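Local coordinates for uncharacterized protein (PDB 4ZKQ) that binds chemokines as a decoy receptor of a rodent gammaherpesvirus, probably keeping them from the receptors of the host, at residues A[64-69]-A[242-247]; A[68-73]-A[149-154]; A[108-113]-A[257-262]; A[192-197]-A[205-210]. All coordinates share one frame; numbering follows the deposited sequence.

Contact 1: A[64-69]-A[242-247]. With NAG (2-acetamido-2-deoxy-beta-D-glucopyranose), chain B.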
# COMPACT_ATOMS: atom_id res chain seq x y z
N ASP A 64 -11.89 -19.08 -9.69
CA ASP A 64 -11.64 -19.77 -10.94
C ASP A 64 -11.97 -18.82 -12.08
O ASP A 64 -13.13 -18.49 -12.31
CB ASP A 64 -12.45 -21.06 -11.05
CG ASP A 64 -12.11 -21.86 -12.29
OD1 ASP A 64 -10.94 -22.31 -12.41
OD2 ASP A 64 -12.99 -22.04 -13.15
N LEU A 65 -10.93 -18.37 -12.78
CA LEU A 65 -11.06 -17.38 -13.83
C LEU A 65 -10.18 -17.75 -15.01
O LEU A 65 -9.01 -18.09 -14.82
CB LEU A 65 -10.68 -15.99 -13.32
CG LEU A 65 -11.51 -15.40 -12.17
CD1 LEU A 65 -10.80 -14.19 -11.61
CD2 LEU A 65 -12.90 -15.02 -12.63
N LEU A 66 -10.73 -17.66 -16.22
CA LEU A 66 -10.00 -18.03 -17.43
C LEU A 66 -9.26 -19.35 -17.23
O LEU A 66 -8.10 -19.49 -17.61
CB LEU A 66 -9.04 -16.91 -17.83
CG LEU A 66 -9.74 -15.62 -18.25
CD1 LEU A 66 -8.77 -14.47 -18.45
CD2 LEU A 66 -10.54 -15.84 -19.53
N GLU A 67 -9.94 -20.29 -16.57
CA GLU A 67 -9.51 -21.69 -16.46
C GLU A 67 -8.35 -21.97 -15.48
O GLU A 67 -7.76 -23.05 -15.52
CB GLU A 67 -9.15 -22.24 -17.84
CG GLU A 67 -10.27 -22.04 -18.88
CD GLU A 67 -10.01 -22.75 -20.19
OE1 GLU A 67 -9.10 -23.61 -20.25
OE2 GLU A 67 -10.71 -22.45 -21.18
N LYS A 68 -8.04 -21.02 -14.61
CA LYS A 68 -7.11 -21.26 -13.51
C LYS A 68 -7.57 -20.56 -12.24
O LYS A 68 -8.30 -19.57 -12.30
CB LYS A 68 -5.69 -20.79 -13.85
CG LYS A 68 -5.02 -21.53 -15.00
CD LYS A 68 -3.59 -21.03 -15.18
CE LYS A 68 -2.94 -21.56 -16.45
NZ LYS A 68 -1.58 -20.99 -16.67
N GLU A 69 -7.13 -21.06 -11.09
CA GLU A 69 -7.38 -20.39 -9.82
C GLU A 69 -6.55 -19.11 -9.79
O GLU A 69 -5.34 -19.15 -9.97
CB GLU A 69 -7.03 -21.30 -8.65
CG GLU A 69 -8.08 -22.35 -8.35
CD GLU A 69 -9.06 -21.90 -7.29
OE1 GLU A 69 -8.81 -22.20 -6.10
OE2 GLU A 69 -10.06 -21.24 -7.63
N LEU A 242 -9.03 -8.62 -16.33
CA LEU A 242 -7.99 -9.58 -16.72
C LEU A 242 -8.20 -10.02 -18.16
O LEU A 242 -9.34 -10.10 -18.62
CB LEU A 242 -8.01 -10.80 -15.81
CG LEU A 242 -7.82 -10.55 -14.31
CD1 LEU A 242 -7.73 -11.88 -13.59
CD2 LEU A 242 -6.60 -9.71 -14.06
N GLY A 243 -7.11 -10.34 -18.85
CA GLY A 243 -7.20 -10.79 -20.23
C GLY A 243 -5.86 -10.74 -20.94
O GLY A 243 -4.81 -10.70 -20.31
N PHE A 244 -5.91 -10.74 -22.27
CA PHE A 244 -4.69 -10.73 -23.08
C PHE A 244 -4.73 -9.59 -24.07
O PHE A 244 -5.75 -9.33 -24.70
CB PHE A 244 -4.52 -12.06 -23.82
CG PHE A 244 -4.69 -13.26 -22.94
CD1 PHE A 244 -5.95 -13.78 -22.70
CD2 PHE A 244 -3.59 -13.88 -22.36
CE1 PHE A 244 -6.11 -14.88 -21.89
CE2 PHE A 244 -3.75 -14.99 -21.56
CZ PHE A 244 -5.01 -15.49 -21.32
N TYR A 245 -3.58 -8.93 -24.22
CA TYR A 245 -3.42 -7.86 -25.18
C TYR A 245 -3.66 -8.40 -26.58
O TYR A 245 -3.19 -9.48 -26.91
CB TYR A 245 -2.02 -7.25 -25.08
CG TYR A 245 -1.83 -6.00 -25.90
CD1 TYR A 245 -2.39 -4.80 -25.49
CD2 TYR A 245 -1.09 -6.01 -27.07
CE1 TYR A 245 -2.22 -3.65 -26.22
CE2 TYR A 245 -0.91 -4.86 -27.81
CZ TYR A 245 -1.48 -3.68 -27.38
OH TYR A 245 -1.32 -2.53 -28.11
N LYS A 246 -4.42 -7.65 -27.38
CA LYS A 246 -4.59 -8.02 -28.77
C LYS A 246 -3.33 -7.66 -29.56
O LYS A 246 -3.00 -6.48 -29.69
CB LYS A 246 -5.82 -7.31 -29.33
CG LYS A 246 -6.04 -7.51 -30.79
CD LYS A 246 -5.86 -8.94 -31.12
CE LYS A 246 -6.57 -9.28 -32.38
NZ LYS A 246 -6.52 -8.22 -33.45
N ARG A 247 -2.63 -8.66 -30.06
CA ARG A 247 -1.39 -8.42 -30.81
C ARG A 247 -1.62 -8.44 -32.32
O ARG A 247 -2.02 -9.46 -32.89
CB ARG A 247 -0.33 -9.46 -30.44
CG ARG A 247 -0.15 -9.64 -28.94
CD ARG A 247 1.09 -10.46 -28.62
NE ARG A 247 2.29 -9.63 -28.54
CZ ARG A 247 2.59 -8.85 -27.50
NH1 ARG A 247 1.77 -8.79 -26.45
NH2 ARG A 247 3.71 -8.13 -27.51
C1 NAG B . -6.01 -19.10 -25.17
C2 NAG B . -5.62 -17.67 -25.35
C3 NAG B . -4.13 -17.51 -25.01
C4 NAG B . -3.74 -18.17 -23.67
C5 NAG B . -4.39 -19.52 -23.49
C6 NAG B . -4.21 -19.97 -22.04
C7 NAG B . -5.81 -15.90 -27.09
C8 NAG B . -6.02 -15.52 -28.51
N2 NAG B . -5.83 -17.29 -26.70
O3 NAG B . -3.83 -16.15 -24.92
O4 NAG B . -2.34 -18.32 -23.64
O5 NAG B . -5.77 -19.44 -23.78
O6 NAG B . -4.86 -21.22 -21.84
O7 NAG B . -5.60 -15.04 -26.25
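Leu-65 and Leu-66 sit at the tight type I' turn, Leu-65 to Lys-68, that closes the beta hairpin of strands 63-65 and 68-74, and they press this hairpin end against strand 233-244 at Leu-242 to Phe-244. The turn is drawn together by Leu-65 N to Lys-68 O (2.9 Å) and by the return bond from Lys-68 N to Leu-65 O (3.1 Å). Its two central residues, Leu-66 and Glu-67, both have positive phi, as the type requires, and the Leu-66 side chain points toward strand 233-244. The contact itself has no hydrogen bond and is made by packing of leucine methyls at ordinary van der Waals separations. Leu-65 CD1 meets Leu-242 CD1 at 4.3 Å, methyl to methyl. Leu-66 CD1 lies against the backbone at Gly-243, 4.4 Å from its CA, and also approaches Phe-244 CE1 (4.4 Å) obliquely. The Phe-244 side chain, with CG anti to its carbonyl carbon (chi1 -48°), presents one ring face to a sugar: O3 of the N-acetylglucosamine of chain B stands 3.4 Å above the plane of the Phe-244 ring, over its centre. Around this patch, Thr-207 and Ile-209 of strand 206-223 touch Leu-65, Thr-207 is also backbone-bonded to Leu-242, and Met-259 touches Leu-66 while Val-260 pairs with Gly-243 on the neighbouring strand 260-263.

Contact 2: A[68-73]-A[149-154]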
# COMPACT_ATOMS: atom_id res chain seq x y z
N LYS A 68 -8.04 -21.02 -14.61
CA LYS A 68 -7.11 -21.26 -13.51
C LYS A 68 -7.57 -20.56 -12.24
O LYS A 68 -8.30 -19.57 -12.30
CB LYS A 68 -5.69 -20.79 -13.85
CG LYS A 68 -5.02 -21.53 -15.00
CD LYS A 68 -3.59 -21.03 -15.18
CE LYS A 68 -2.94 -21.56 -16.45
NZ LYS A 68 -1.58 -20.99 -16.67
N GLU A 69 -7.13 -21.06 -11.09
CA GLU A 69 -7.38 -20.39 -9.82
C GLU A 69 -6.55 -19.11 -9.79
O GLU A 69 -5.34 -19.15 -9.97
CB GLU A 69 -7.03 -21.30 -8.65
CG GLU A 69 -8.08 -22.35 -8.35
CD GLU A 69 -9.06 -21.90 -7.29
OE1 GLU A 69 -8.81 -22.20 -6.10
OE2 GLU A 69 -10.06 -21.24 -7.63
N THR A 70 -7.22 -17.99 -9.55
CA THR A 70 -6.60 -16.67 -9.66
C THR A 70 -6.79 -15.82 -8.41
O THR A 70 -7.91 -15.68 -7.92
CB THR A 70 -7.20 -15.91 -10.86
OG1 THR A 70 -7.08 -16.72 -12.04
CG2 THR A 70 -6.49 -14.57 -11.07
N ALA A 71 -5.69 -15.26 -7.91
CA ALA A 71 -5.72 -14.31 -6.80
C ALA A 71 -5.26 -12.94 -7.30
O ALA A 71 -4.35 -12.85 -8.12
CB ALA A 71 -4.85 -14.78 -5.66
N VAL A 72 -5.91 -11.90 -6.81
CA VAL A 72 -5.60 -10.53 -7.20
C VAL A 72 -5.32 -9.73 -5.94
O VAL A 72 -6.23 -9.47 -5.15
CB VAL A 72 -6.75 -9.90 -8.00
CG1 VAL A 72 -6.43 -8.46 -8.37
CG2 VAL A 72 -7.04 -10.72 -9.26
N LEU A 73 -4.06 -9.35 -5.77
CA LEU A 73 -3.62 -8.68 -4.55
C LEU A 73 -3.18 -7.24 -4.82
O LEU A 73 -2.49 -6.98 -5.80
CB LEU A 73 -2.46 -9.47 -3.92
CG LEU A 73 -2.76 -10.93 -3.60
CD1 LEU A 73 -1.50 -11.63 -3.17
CD2 LEU A 73 -3.83 -11.04 -2.52
N VAL A 149 -0.92 -10.53 -9.49
CA VAL A 149 -1.88 -11.56 -9.83
C VAL A 149 -1.17 -12.89 -9.82
O VAL A 149 -0.10 -13.04 -10.40
CB VAL A 149 -2.52 -11.30 -11.21
CG1 VAL A 149 -3.59 -12.34 -11.51
CG2 VAL A 149 -3.13 -9.92 -11.25
N LEU A 150 -1.75 -13.85 -9.11
CA LEU A 150 -1.21 -15.20 -9.05
C LEU A 150 -2.17 -16.15 -9.73
O LEU A 150 -3.38 -16.02 -9.59
CB LEU A 150 -0.99 -15.64 -7.60
CG LEU A 150 0.03 -14.83 -6.80
CD1 LEU A 150 -0.64 -13.62 -6.18
CD2 LEU A 150 0.65 -15.70 -5.74
N ARG A 151 -1.62 -17.09 -10.49
CA ARG A 151 -2.43 -18.07 -11.20
C ARG A 151 -1.85 -19.46 -11.05
O ARG A 151 -0.63 -19.66 -11.13
CB ARG A 151 -2.56 -17.69 -12.68
CG ARG A 151 -3.62 -16.62 -12.90
CD ARG A 151 -3.68 -16.11 -14.32
NE ARG A 151 -4.09 -17.13 -15.28
CZ ARG A 151 -5.34 -17.50 -15.50
NH1 ARG A 151 -6.35 -16.95 -14.83
NH2 ARG A 151 -5.59 -18.44 -16.41
N VAL A 152 -2.73 -20.42 -10.80
CA VAL A 152 -2.33 -21.80 -10.58
C VAL A 152 -3.49 -22.71 -11.03
O VAL A 152 -4.66 -22.34 -10.87
CB VAL A 152 -1.93 -22.03 -9.10
CG1 VAL A 152 -3.13 -21.85 -8.17
CG2 VAL A 152 -1.28 -23.38 -8.90
N PRO A 153 -3.19 -23.89 -11.61
CA PRO A 153 -4.26 -24.62 -12.29
C PRO A 153 -5.10 -25.52 -11.40
O PRO A 153 -5.05 -25.43 -10.17
CB PRO A 153 -3.50 -25.47 -13.33
CG PRO A 153 -2.02 -25.23 -13.08
CD PRO A 153 -1.90 -24.58 -11.74
N GLY A 154 -5.88 -26.39 -12.05
CA GLY A 154 -6.64 -27.44 -11.40
C GLY A 154 -7.63 -26.91 -10.39
O GLY A 154 -7.85 -25.69 -10.32
O HOH W 1 -0.30 -20.55 -14.24
O HOH W 2 -2.22 -18.29 -17.03
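Lys-68 and Arg-151 cross at about a right angle, the aliphatic part of the lysine lying over the guanidinium: Lys-68 CB is 3.5 Å above the Arg-151 plane, offset toward its rim. A bend at chi3 (64°) folds the Arg-151 end back toward strand 68-73. Thr-70 lies alongside Arg-151 and points the same way; its OG1 donates to Lys-68 O (3.1 Å) from above the carbonyl plane, while its CG2, anti to the backbone N, reaches Val-149 CG1 at 3.7 Å. On the face carrying Ala-71 and Leu-150, Leu-73 CD1 meets Leu-150 CD1 at 3.7 Å. The strands themselves run antiparallel at 166°, with hydrogen-bonded pairs Glu-69/Val-152 and Ala-71/Leu-150 alternating with the non-hydrogen-bonded pairs Thr-70/Arg-151 and Val-72/Val-149. Two side chains that are probably both positively charged thus pack closely without their charged atoms meeting: Lys-68 NZ stays 4.8 Å from Arg-151 NH2. Water 2 bridges them, accepting from Lys-68 NZ (2.8 Å) and, in the guanidinium plane, from Arg-151 NE (2.8 Å). With Arg-151 NH1 and NH2 bonded to Leu-65 O and Leu-66 O, the buried guanidinium is fixed in rotation, and these carbonyls probably offset some of the like-charge repulsion.

Contact 3: A[108-113]-A[257-262]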
# COMPACT_ATOMS: atom_id res chain seq x y z
N THR A 108 2.17 -19.22 -12.11
CA THR A 108 2.67 -18.00 -12.71
C THR A 108 2.14 -16.77 -11.97
O THR A 108 1.12 -16.83 -11.28
CB THR A 108 2.29 -17.89 -14.20
OG1 THR A 108 0.86 -17.85 -14.33
CG2 THR A 108 2.85 -19.09 -14.98
N VAL A 109 2.86 -15.67 -12.11
CA VAL A 109 2.44 -14.41 -11.52
C VAL A 109 2.77 -13.29 -12.47
O VAL A 109 3.66 -13.41 -13.30
CB VAL A 109 3.13 -14.14 -10.16
CG1 VAL A 109 2.97 -15.31 -9.22
CG2 VAL A 109 4.62 -13.83 -10.34
N PHE A 110 2.03 -12.20 -12.36
CA PHE A 110 2.41 -10.98 -13.04
C PHE A 110 2.03 -9.77 -12.21
O PHE A 110 1.29 -9.86 -11.23
CB PHE A 110 1.79 -10.90 -14.44
CG PHE A 110 0.29 -11.02 -14.48
CD1 PHE A 110 -0.31 -12.26 -14.47
CD2 PHE A 110 -0.51 -9.90 -14.58
CE1 PHE A 110 -1.69 -12.38 -14.53
CE2 PHE A 110 -1.89 -10.01 -14.63
CZ PHE A 110 -2.48 -11.25 -14.61
N GLY A 111 2.58 -8.63 -12.60
CA GLY A 111 2.32 -7.39 -11.91
C GLY A 111 2.84 -6.26 -12.76
O GLY A 111 3.23 -6.49 -13.90
N PRO A 112 2.84 -5.05 -12.21
CA PRO A 112 3.34 -3.93 -13.01
C PRO A 112 4.83 -4.10 -13.30
O PRO A 112 5.61 -4.36 -12.38
CB PRO A 112 3.07 -2.72 -12.13
CG PRO A 112 3.18 -3.28 -10.73
CD PRO A 112 2.58 -4.65 -10.82
N ASN A 113 5.19 -3.94 -14.57
CA ASN A 113 6.57 -3.99 -15.04
C ASN A 113 7.09 -5.41 -15.20
O ASN A 113 8.26 -5.60 -15.52
CB ASN A 113 7.51 -3.22 -14.09
CG ASN A 113 8.76 -2.68 -14.80
OD1 ASN A 113 8.68 -2.19 -15.92
ND2 ASN A 113 9.91 -2.77 -14.14
N LYS A 257 3.44 -10.44 -23.61
CA LYS A 257 2.58 -11.56 -23.90
C LYS A 257 2.11 -12.16 -22.57
O LYS A 257 2.58 -11.76 -21.51
CB LYS A 257 3.33 -12.58 -24.76
CG LYS A 257 2.44 -13.39 -25.68
CD LYS A 257 3.24 -14.02 -26.82
CE LYS A 257 2.52 -15.22 -27.37
NZ LYS A 257 3.32 -15.97 -28.37
N GLY A 258 1.17 -13.11 -22.63
CA GLY A 258 0.60 -13.70 -21.43
C GLY A 258 -0.51 -12.86 -20.84
O GLY A 258 -0.91 -11.84 -21.42
N MET A 259 -1.04 -13.25 -19.68
CA MET A 259 -2.15 -12.51 -19.11
C MET A 259 -1.68 -11.18 -18.53
O MET A 259 -0.57 -11.08 -17.99
CB MET A 259 -2.87 -13.32 -18.03
CG MET A 259 -4.14 -12.64 -17.54
SD MET A 259 -5.13 -13.68 -16.45
CE MET A 259 -5.56 -15.01 -17.57
N VAL A 260 -2.54 -10.19 -18.65
CA VAL A 260 -2.31 -8.85 -18.13
C VAL A 260 -3.53 -8.39 -17.37
O VAL A 260 -4.56 -9.08 -17.36
CB VAL A 260 -2.01 -7.84 -19.24
CG1 VAL A 260 -0.77 -8.22 -19.99
CG2 VAL A 260 -3.20 -7.75 -20.19
N TYR A 261 -3.44 -7.22 -16.74
CA TYR A 261 -4.61 -6.58 -16.17
C TYR A 261 -4.69 -5.13 -16.62
O TYR A 261 -3.69 -4.53 -17.02
CB TYR A 261 -4.62 -6.67 -14.63
CG TYR A 261 -3.62 -5.79 -13.91
CD1 TYR A 261 -3.83 -4.43 -13.77
CD2 TYR A 261 -2.47 -6.32 -13.33
CE1 TYR A 261 -2.94 -3.62 -13.11
CE2 TYR A 261 -1.56 -5.52 -12.67
CZ TYR A 261 -1.80 -4.17 -12.56
OH TYR A 261 -0.91 -3.37 -11.89
N VAL A 262 -5.90 -4.59 -16.56
CA VAL A 262 -6.14 -3.17 -16.75
C VAL A 262 -7.06 -2.69 -15.64
O VAL A 262 -7.98 -3.41 -15.24
CB VAL A 262 -6.79 -2.89 -18.14
CG1 VAL A 262 -7.22 -1.44 -18.25
CG2 VAL A 262 -5.82 -3.23 -19.25
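Phe-110 packs on Met-259, Val-260 and Tyr-261 where two beta sheets meet: strand 108-111, an outermost strand of a four-stranded antiparallel sheet, faces strand 260-263 of the large mixed sheet. No hydrogen bond joins the segments; the strand axes approach to 7.6 Å and cross at -35°. The Phe-110 side chain spans this distance. Its CG lies between the backbone N and the carbonyl carbon (chi1 56°), which sends the ring toward segment 257-262 and lays one face on the backbone there. Met-259 O stands 3.5 Å above the Phe-110 ring plane, over its centre, and Val-260 N lies over the same ring. Val-260 N is hydrogen-bonded to Gly-243 O, so the aromatic face rests on a peptide already tied into the large sheet. On the same side of the ring, beyond its CZ rim, Met-259 CG touches Phe-110 CZ at 3.6 Å. The sulfur Met-259 SD, 5.1 Å from the Phe-110 centroid, is oblique to it, a Met-aromatic contact. Next to CZ, Phe-110 CE2 comes to the edge of the Tyr-261 ring, 4.0 Å from Tyr-261 CD2. Gly-111 CA approaches that ring edge too, and Pro-112 CD lies 3.9 Å from Tyr-261 OH, whose hydrogen-bond partner is Leu-147 N. Glu-116 adds a polar link near the strand start, its carboxylate bonding both Thr-108 OG1 and Met-259 N. Packing without backbone pairing is consistent with two sheets stacked face to face, here drawn close because an aromatic ring lies on the opposing backbone.

Contact 4: A[192-197]-A[205-210]. With NAG (2-acetamido-2-deoxy-beta-D-glucopyranose), chain C.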
# COMPACT_ATOMS: atom_id res chain seq x y z
N MET A 192 -13.78 -11.02 -3.28
CA MET A 192 -13.66 -10.89 -4.73
C MET A 192 -14.82 -11.59 -5.43
O MET A 192 -15.25 -12.66 -5.01
CB MET A 192 -12.32 -11.47 -5.21
CG MET A 192 -12.14 -12.94 -4.93
SD MET A 192 -10.44 -13.52 -5.14
CE MET A 192 -10.03 -12.86 -6.76
N LYS A 193 -15.33 -10.96 -6.48
CA LYS A 193 -16.38 -11.56 -7.28
C LYS A 193 -16.28 -11.13 -8.74
O LYS A 193 -15.96 -9.98 -9.04
CB LYS A 193 -17.76 -11.20 -6.72
CG LYS A 193 -18.06 -9.70 -6.68
CD LYS A 193 -19.53 -9.43 -6.36
CE LYS A 193 -19.78 -7.96 -6.05
NZ LYS A 193 -20.90 -7.40 -6.85
N GLN A 194 -16.54 -12.06 -9.64
CA GLN A 194 -16.59 -11.72 -11.05
C GLN A 194 -17.85 -10.91 -11.32
O GLN A 194 -18.93 -11.24 -10.82
CB GLN A 194 -16.56 -12.98 -11.92
CG GLN A 194 -16.62 -12.68 -13.40
CD GLN A 194 -16.46 -13.91 -14.24
OE1 GLN A 194 -16.39 -15.03 -13.72
NE2 GLN A 194 -16.40 -13.73 -15.55
N VAL A 195 -17.69 -9.84 -12.10
CA VAL A 195 -18.79 -8.99 -12.49
C VAL A 195 -18.80 -8.85 -14.01
O VAL A 195 -17.80 -9.14 -14.66
CB VAL A 195 -18.69 -7.59 -11.85
CG1 VAL A 195 -18.90 -7.67 -10.34
CG2 VAL A 195 -17.35 -6.94 -12.19
N ASP A 196 -19.93 -8.43 -14.56
CA ASP A 196 -20.02 -8.18 -16.00
C ASP A 196 -19.22 -6.95 -16.36
O ASP A 196 -19.29 -5.93 -15.68
CB ASP A 196 -21.48 -8.01 -16.43
CG ASP A 196 -22.31 -9.25 -16.19
OD1 ASP A 196 -21.87 -10.35 -16.58
OD2 ASP A 196 -23.41 -9.13 -15.61
N CYS A 197 -18.44 -7.04 -17.43
CA CYS A 197 -17.73 -5.88 -17.95
C CYS A 197 -18.76 -4.92 -18.58
O CYS A 197 -19.58 -5.36 -19.39
CB CYS A 197 -16.66 -6.30 -18.96
SG CYS A 197 -15.40 -7.43 -18.31
N ASN A 205 -10.56 -11.95 -24.29
CA ASN A 205 -11.11 -12.77 -23.21
C ASN A 205 -11.22 -11.98 -21.90
O ASN A 205 -10.96 -12.49 -20.82
CB ASN A 205 -10.25 -14.03 -23.03
CG ASN A 205 -10.74 -15.17 -23.91
OD1 ASN A 205 -11.46 -14.93 -24.88
ND2 ASN A 205 -10.35 -16.40 -23.59
N GLN A 206 -11.66 -10.73 -22.04
CA GLN A 206 -11.72 -9.82 -20.91
C GLN A 206 -12.65 -10.34 -19.83
O GLN A 206 -13.80 -10.71 -20.09
CB GLN A 206 -12.16 -8.43 -21.36
CG GLN A 206 -12.16 -7.42 -20.23
CD GLN A 206 -12.19 -5.99 -20.72
OE1 GLN A 206 -11.54 -5.64 -21.70
NE2 GLN A 206 -12.95 -5.15 -20.02
N THR A 207 -12.12 -10.36 -18.61
CA THR A 207 -12.82 -10.86 -17.45
C THR A 207 -12.71 -9.81 -16.35
O THR A 207 -11.60 -9.40 -16.00
CB THR A 207 -12.23 -12.20 -16.97
OG1 THR A 207 -12.22 -13.12 -18.06
CG2 THR A 207 -13.03 -12.78 -15.82
N CYS A 208 -13.85 -9.36 -15.83
CA CYS A 208 -13.87 -8.28 -14.85
C CYS A 208 -14.13 -8.80 -13.44
O CYS A 208 -15.01 -9.63 -13.22
CB CYS A 208 -14.91 -7.24 -15.23
SG CYS A 208 -14.54 -6.38 -16.78
N ILE A 209 -13.33 -8.30 -12.50
CA ILE A 209 -13.38 -8.72 -11.11
C ILE A 209 -13.48 -7.50 -10.21
O ILE A 209 -12.73 -6.53 -10.39
CB ILE A 209 -12.12 -9.50 -10.69
CG1 ILE A 209 -11.87 -10.69 -11.61
CG2 ILE A 209 -12.22 -9.98 -9.23
CD1 ILE A 209 -10.43 -10.79 -12.03
N ALA A 210 -14.40 -7.55 -9.26
CA ALA A 210 -14.48 -6.55 -8.21
C ALA A 210 -13.86 -7.12 -6.95
O ALA A 210 -14.22 -8.21 -6.51
CB ALA A 210 -15.93 -6.14 -7.96
C1 NAG C . -10.80 -17.54 -24.37
C2 NAG C . -10.50 -17.47 -25.83
C3 NAG C . -9.48 -18.56 -26.20
C4 NAG C . -8.42 -18.61 -25.11
C5 NAG C . -9.06 -19.21 -23.88
C6 NAG C . -8.38 -18.75 -22.60
C7 NAG C . -12.26 -16.66 -27.41
C8 NAG C . -13.55 -16.92 -28.12
N2 NAG C . -11.71 -17.67 -26.53
O3 NAG C . -8.88 -18.25 -27.42
O4 NAG C . -7.36 -19.42 -25.61
O5 NAG C . -10.43 -18.83 -23.82
O6 NAG C . -7.76 -19.86 -21.96
O7 NAG C . -11.69 -15.60 -27.59
O HOH W 3 -16.24 -10.86 -16.38
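Segments 192-197 and 205-210 are the two arms of an antiparallel beta hairpin, whose axes run at 140°, a strongly twisted pair. Lys-193 and Ala-210 form a hydrogen-bonded pair, with Lys-193 N to Ala-210 O at 3.0 Å and Ala-210 N to Lys-193 O at 2.9 Å. Further on, Val-195 N still bonds to Cys-208 O (2.9 Å), but the return link is made by water 3, which donates to Val-195 O and accepts from Cys-208 N (2.9 Å). The same water accepts from Gln-194 NE2 (3.0 Å), which the extended Gln-194 chain carries across to lie 3.5 Å from Thr-207 CG2. Where pairing gives out, a disulfide takes over: Cys-197 SG and Cys-208 SG are bonded at 2.0 Å with a right-handed chi3 of 115°. On the face shared with Cys-208 and Ala-210, Val-195 turns CG1 to Ala-210 CB and CG2 to Cys-208 CB. At the corner, Asn-205 ND2 is covalently linked to C1 of the N-acetylglucosamine of chain C, and Thr-207 OG1 donates to Asn-205 O. Strand 206-223 continues the sheet through backbone bonds from Thr-207 and Ile-209 to strand 233-244, while Leu-65 of strand 63-65 packs on Gln-194, Thr-207 and Ile-209.

In the fold
Contacts 1 and 3 join the small four-stranded sheet to the large mixed sheet without any hydrogen bond between their segments; contacts 2 and 4 are backbone-paired within one sheet each, the small and the large respectively. Contacts 1 and 2 are buried, 3 and 4 only partly so. Strand 68-74 serves both 1 and 2, and Arg-151 of contact 2 bonds the turn carbonyls of contact 1. Met-259 of contact 3 touches Leu-66 and Arg-151, linking three contacts. Apolar groups dominate at the sheet interface, a buried arginine under a partly exposed lysine marks contact 2, and a disulfide and a covalently attached sugar mark contact 4.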